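Local coordinates for protein acetyl xylan esterase (Paenibacillus sp. R4, PDB 6AGQ) that probably hydrolyses acetyl ester groups on xylan, as a cold-active serine esterase of the alpha/beta-hydrolase clan, at residues A[179-192]-A[200-212]. Numbering follows the deposited sequence.
Sequences IAVYGGSQGGGLAL and RPKLALPVFPFLC
S185 is held through its backbone at both ends by the 200-212 segment. Its N donates to V207 O at 2.8 Å, and its O accepts from F210 N at 3.0 Å. The F210 bond is straight at hydrogen, yet the donor stands above the carbonyl plane; G189 N also reaches this oxygen. Strands 179-184 and 203-207 run parallel, with L205 N to V181 O (2.7 Å) and V207 N to G183 O (2.9 Å). I179 O takes both K202 N and L203 N.

S185 OG lies anti to its own N (chi1 -166°), passes F210 CB at 3.5 Å and hydrogen-bonds H303 NE2. The F208 ring sets its edge, in plane, against S185 CB, with CD1 3.9 Å away, while V207 CG1 sits over one face. Replacing F208 with an alanine would probably leave S185 CB without this edge and V207 CG1 without its ring.

The first turns of helix 186-197 run back, roughly antiparallel, over strand 203-207. P209 CB meets the backbone at G188 and G189; a side chain at G188 would run into V207 O, and one at G189 into F210 O. L192 spreads its methyls, CD2 to P206 CG (3.9 Å) and CD1 to C212 SG.

This beta-alpha-beta unit has a strained GxSxG turn, consistent with the nucleophile elbow of alpha/beta hydrolases. Backbone bonds probably hold the turn, with S185 and H303 placed as nucleophile and catalytic histidine would be.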
loop_
_atom_site.group_PDB
_atom_site.type_symbol
_atom_site.label_atom_id
_atom_site.label_comp_id
_atom_site.label_asym_id
_atom_site.label_seq_id
_atom_site.Cartn_x
_atom_site.Cartn_y
_atom_site.Cartn_z
ATOM N N ILE A 179 -27.304 -11.799 -34.976
ATOM C CA ILE A 179 -26.116 -11.078 -34.511
ATOM C C ILE A 179 -26.158 -10.816 -32.983
ATOM O O ILE A 179 -27.170 -10.317 -32.474
ATOM C CB ILE A 179 -26.021 -9.717 -35.189
ATOM C CG1 ILE A 179 -25.923 -9.857 -36.717
ATOM C CG2 ILE A 179 -24.835 -8.893 -34.656
ATOM C CD1 ILE A 179 -26.145 -8.511 -37.415
ATOM N N ALA A 180 -25.070 -11.138 -32.278
ATOM C CA ALA A 180 -24.918 -10.776 -30.878
ATOM C C ALA A 180 -23.719 -9.854 -30.717
ATOM O O ALA A 180 -22.756 -9.957 -31.489
ATOM C CB ALA A 180 -24.748 -11.990 -30.015
ATOM N N VAL A 181 -23.823 -8.934 -29.766
ATOM C CA VAL A 181 -22.761 -7.939 -29.437
ATOM C C VAL A 181 -22.341 -8.174 -27.991
ATOM O O VAL A 181 -23.207 -8.399 -27.129
ATOM C CB VAL A 181 -23.170 -6.474 -29.725
ATOM C CG1 VAL A 181 -23.231 -6.181 -31.228
ATOM C CG2 VAL A 181 -24.504 -6.138 -29.126
ATOM N N TYR A 182 -21.017 -8.239 -27.736
ATOM C CA TYR A 182 -20.460 -8.700 -26.450
ATOM C C TYR A 182 -19.202 -7.911 -26.126
ATOM O O TYR A 182 -18.498 -7.480 -27.009
ATOM C CB TYR A 182 -20.174 -10.202 -26.492
ATOM C CG TYR A 182 -19.071 -10.669 -25.604
ATOM C CD1 TYR A 182 -19.203 -10.609 -24.211
ATOM C CD2 TYR A 182 -17.880 -11.145 -26.123
ATOM C CE1 TYR A 182 -18.156 -10.945 -23.351
ATOM C CE2 TYR A 182 -16.842 -11.533 -25.286
ATOM C CZ TYR A 182 -16.984 -11.424 -23.897
ATOM O OH TYR A 182 -15.979 -11.765 -23.042
ATOM N N GLY A 183 -18.949 -7.693 -24.844
ATOM C CA GLY A 183 -17.744 -7.038 -24.377
ATOM C C GLY A 183 -17.753 -6.762 -22.911
ATOM O O GLY A 183 -18.832 -6.555 -22.303
ATOM N N GLY A 184 -16.562 -6.764 -22.344
ATOM C CA GLY A 184 -16.379 -6.377 -20.968
ATOM C C GLY A 184 -15.896 -4.940 -20.777
ATOM O O GLY A 184 -15.004 -4.452 -21.485
ATOM N N SER A 185 -16.481 -4.284 -19.788
ATOM C CA SER A 185 -16.116 -2.953 -19.394
ATOM C C SER A 185 -16.333 -1.861 -20.457
ATOM O O SER A 185 -17.458 -1.657 -20.839
ATOM C CB SER A 185 -14.741 -2.922 -18.801
ATOM O OG SER A 185 -14.653 -1.636 -18.159
ATOM N N GLN A 186 -15.326 -1.135 -20.932
ATOM C CA GLN A 186 -15.554 -0.386 -22.149
ATOM C C GLN A 186 -16.308 -1.254 -23.204
ATOM O O GLN A 186 -17.175 -0.752 -23.874
ATOM C CB GLN A 186 -14.260 0.069 -22.763
ATOM C CG GLN A 186 -14.396 0.834 -24.073
ATOM C CD GLN A 186 -13.032 1.301 -24.586
ATOM O OE1 GLN A 186 -12.752 2.488 -24.614
ATOM N NE2 GLN A 186 -12.163 0.349 -24.959
ATOM N N GLY A 187 -15.901 -2.502 -23.363
ATOM C CA GLY A 187 -16.506 -3.425 -24.342
ATOM C C GLY A 187 -18.010 -3.498 -24.174
ATOM O O GLY A 187 -18.709 -3.568 -25.149
ATOM N N GLY A 188 -18.464 -3.524 -22.909
ATOM C CA GLY A 188 -19.844 -3.671 -22.508
ATOM C C GLY A 188 -20.603 -2.427 -22.785
ATOM O O GLY A 188 -21.705 -2.486 -23.303
ATOM N N GLY A 189 -19.989 -1.274 -22.480
ATOM C CA GLY A 189 -20.515 0.025 -22.939
ATOM C C GLY A 189 -20.677 0.134 -24.439
ATOM O O GLY A 189 -21.730 0.634 -24.930
ATOM N N LEU A 190 -19.649 -0.294 -25.200
ATOM C CA LEU A 190 -19.770 -0.328 -26.659
ATOM C C LEU A 190 -20.859 -1.247 -27.168
ATOM O O LEU A 190 -21.439 -0.919 -28.188
ATOM C CB LEU A 190 -18.428 -0.673 -27.445
ATOM C CG LEU A 190 -17.243 0.257 -27.034
ATOM C CD1 LEU A 190 -15.936 0.037 -27.776
ATOM C CD2 LEU A 190 -17.669 1.714 -27.166
ATOM N N ALA A 191 -21.074 -2.416 -26.565
ATOM C CA ALA A 191 -22.177 -3.285 -26.991
ATOM C C ALA A 191 -23.548 -2.670 -26.632
ATOM O O ALA A 191 -24.517 -2.909 -27.363
ATOM C CB ALA A 191 -22.103 -4.673 -26.368
ATOM N N LEU A 192 -23.677 -1.955 -25.529
ATOM C CA LEU A 192 -24.970 -1.247 -25.261
ATOM C C LEU A 192 -25.178 -0.139 -26.336
ATOM O O LEU A 192 -26.305 0.096 -26.795
ATOM C CB LEU A 192 -25.007 -0.619 -23.844
ATOM C CG LEU A 192 -25.051 -1.545 -22.626
ATOM C CD1 LEU A 192 -25.023 -0.730 -21.340
ATOM C CD2 LEU A 192 -26.277 -2.429 -22.611
ATOM N N ARG A 200 -30.214 -4.005 -35.695
ATOM C CA ARG A 200 -29.899 -5.346 -36.224
ATOM C C ARG A 200 -29.564 -6.414 -35.144
ATOM O O ARG A 200 -29.949 -7.581 -35.312
ATOM C CB ARG A 200 -28.803 -5.303 -37.316
ATOM C CG ARG A 200 -29.301 -4.772 -38.682
ATOM C CD ARG A 200 -28.155 -4.394 -39.622
ATOM N NE ARG A 200 -27.300 -3.283 -39.105
ATOM C CZ ARG A 200 -26.249 -2.757 -39.738
ATOM N NH1 ARG A 200 -25.885 -3.200 -40.928
ATOM N NH2 ARG A 200 -25.544 -1.765 -39.185
ATOM N N PRO A 201 -28.810 -6.049 -34.090
ATOM C CA PRO A 201 -28.407 -7.060 -33.108
ATOM C C PRO A 201 -29.598 -7.672 -32.412
ATOM O O PRO A 201 -30.518 -6.964 -32.035
ATOM C CB PRO A 201 -27.542 -6.276 -32.112
ATOM C CG PRO A 201 -27.132 -5.056 -32.832
ATOM C CD PRO A 201 -28.230 -4.729 -33.770
ATOM N N LYS A 202 -29.598 -9.002 -32.319
ATOM C CA LYS A 202 -30.633 -9.732 -31.674
ATOM C C LYS A 202 -30.366 -9.966 -30.163
ATOM O O LYS A 202 -31.318 -10.001 -29.362
ATOM C CB LYS A 202 -30.738 -11.037 -32.371
ATOM C CG LYS A 202 -31.938 -11.810 -31.981
ATOM C CD LYS A 202 -31.779 -13.194 -32.534
ATOM C CE LYS A 202 -33.054 -13.975 -32.331
ATOM N NZ LYS A 202 -32.887 -15.258 -33.060
ATOM N N LEU A 203 -29.094 -10.128 -29.809
ATOM C CA LEU A 203 -28.661 -10.290 -28.434
ATOM C C LEU A 203 -27.616 -9.244 -28.064
ATOM O O LEU A 203 -26.811 -8.878 -28.900
ATOM C CB LEU A 203 -28.008 -11.650 -28.245
ATOM C CG LEU A 203 -28.771 -12.858 -27.842
ATOM C CD1 LEU A 203 -30.113 -12.942 -28.494
ATOM C CD2 LEU A 203 -27.948 -14.090 -28.105
ATOM N N ALA A 204 -27.588 -8.841 -26.784
ATOM C CA ALA A 204 -26.546 -7.954 -26.233
ATOM C C ALA A 204 -26.001 -8.599 -24.961
ATOM O O ALA A 204 -26.797 -8.977 -24.108
ATOM C CB ALA A 204 -27.104 -6.586 -25.934
ATOM N N LEU A 205 -24.664 -8.789 -24.870
ATOM C CA LEU A 205 -24.061 -9.416 -23.731
ATOM C C LEU A 205 -23.020 -8.504 -22.997
ATOM O O LEU A 205 -21.858 -8.893 -22.877
ATOM C CB LEU A 205 -23.420 -10.728 -24.149
ATOM C CG LEU A 205 -24.373 -11.860 -24.572
ATOM C CD1 LEU A 205 -24.625 -11.837 -26.059
ATOM C CD2 LEU A 205 -23.760 -13.208 -24.217
ATOM N N PRO A 206 -23.444 -7.345 -22.464
ATOM C CA PRO A 206 -22.539 -6.500 -21.638
ATOM C C PRO A 206 -21.982 -7.147 -20.338
ATOM O O PRO A 206 -22.746 -7.602 -19.496
ATOM C CB PRO A 206 -23.398 -5.300 -21.330
ATOM C CG PRO A 206 -24.779 -5.825 -21.322
ATOM C CD PRO A 206 -24.839 -6.874 -22.377
ATOM N N VAL A 207 -20.670 -7.176 -20.171
ATOM C CA VAL A 207 -20.080 -7.543 -18.881
ATOM C C VAL A 207 -19.585 -6.254 -18.178
ATOM O O VAL A 207 -18.798 -5.478 -18.741
ATOM C CB VAL A 207 -18.945 -8.595 -19.074
ATOM C CG1 VAL A 207 -18.203 -8.880 -17.789
ATOM C CG2 VAL A 207 -19.527 -9.904 -19.587
ATOM N N PHE A 208 -20.017 -6.050 -16.940
ATOM C CA PHE A 208 -19.679 -4.831 -16.161
ATOM C C PHE A 208 -19.425 -3.559 -16.958
ATOM O O PHE A 208 -18.298 -3.033 -16.965
ATOM C CB PHE A 208 -18.658 -5.063 -15.022
ATOM C CG PHE A 208 -17.442 -5.863 -15.363
ATOM C CD1 PHE A 208 -16.473 -5.391 -16.258
ATOM C CD2 PHE A 208 -17.170 -7.038 -14.657
ATOM C CE1 PHE A 208 -15.300 -6.112 -16.499
ATOM C CE2 PHE A 208 -15.999 -7.757 -14.871
ATOM C CZ PHE A 208 -15.062 -7.300 -15.795
ATOM N N PRO A 209 -20.510 -3.026 -17.604
ATOM C CA PRO A 209 -20.324 -2.024 -18.612
ATOM C C PRO A 209 -19.862 -0.678 -18.018
ATOM O O PRO A 209 -20.418 -0.201 -17.015
ATOM C CB PRO A 209 -21.679 -1.921 -19.284
ATOM C CG PRO A 209 -22.656 -2.461 -18.299
ATOM C CD PRO A 209 -21.907 -3.483 -17.530
ATOM N N PHE A 210 -18.810 -0.152 -18.648
ATOM C CA PHE A 210 -18.254 1.186 -18.471
ATOM C C PHE A 210 -19.068 2.130 -19.341
ATOM O O PHE A 210 -19.970 1.677 -20.094
ATOM C CB PHE A 210 -16.768 1.107 -18.882
ATOM C CG PHE A 210 -16.013 2.367 -18.753
ATOM C CD1 PHE A 210 -15.808 2.953 -17.515
ATOM C CD2 PHE A 210 -15.426 2.948 -19.869
ATOM C CE1 PHE A 210 -15.075 4.131 -17.391
ATOM C CE2 PHE A 210 -14.729 4.131 -19.756
ATOM C CZ PHE A 210 -14.563 4.733 -18.517
ATOM N N LEU A 211 -18.849 3.446 -19.173
ATOM C CA LEU A 211 -19.615 4.464 -19.926
ATOM C C LEU A 211 -21.101 4.534 -19.555
ATOM O O LEU A 211 -21.940 4.873 -20.403
ATOM C CB LEU A 211 -19.499 4.302 -21.461
ATOM C CG LEU A 211 -18.088 3.945 -21.981
ATOM C CD1 LEU A 211 -18.046 3.380 -23.407
ATOM C CD2 LEU A 211 -17.194 5.164 -21.842
ATOM N N CYS A 212 -21.428 4.271 -18.293
ATOM C CA CYS A 212 -22.822 4.323 -17.819
ATOM C C CYS A 212 -22.889 5.270 -16.636
ATOM O O CYS A 212 -22.000 5.296 -15.790
ATOM C CB CYS A 212 -23.385 2.954 -17.388
ATOM S SG CYS A 212 -23.460 1.670 -18.702
HETATM O O HOH W 1 -29.389 -9.884 -35.784
#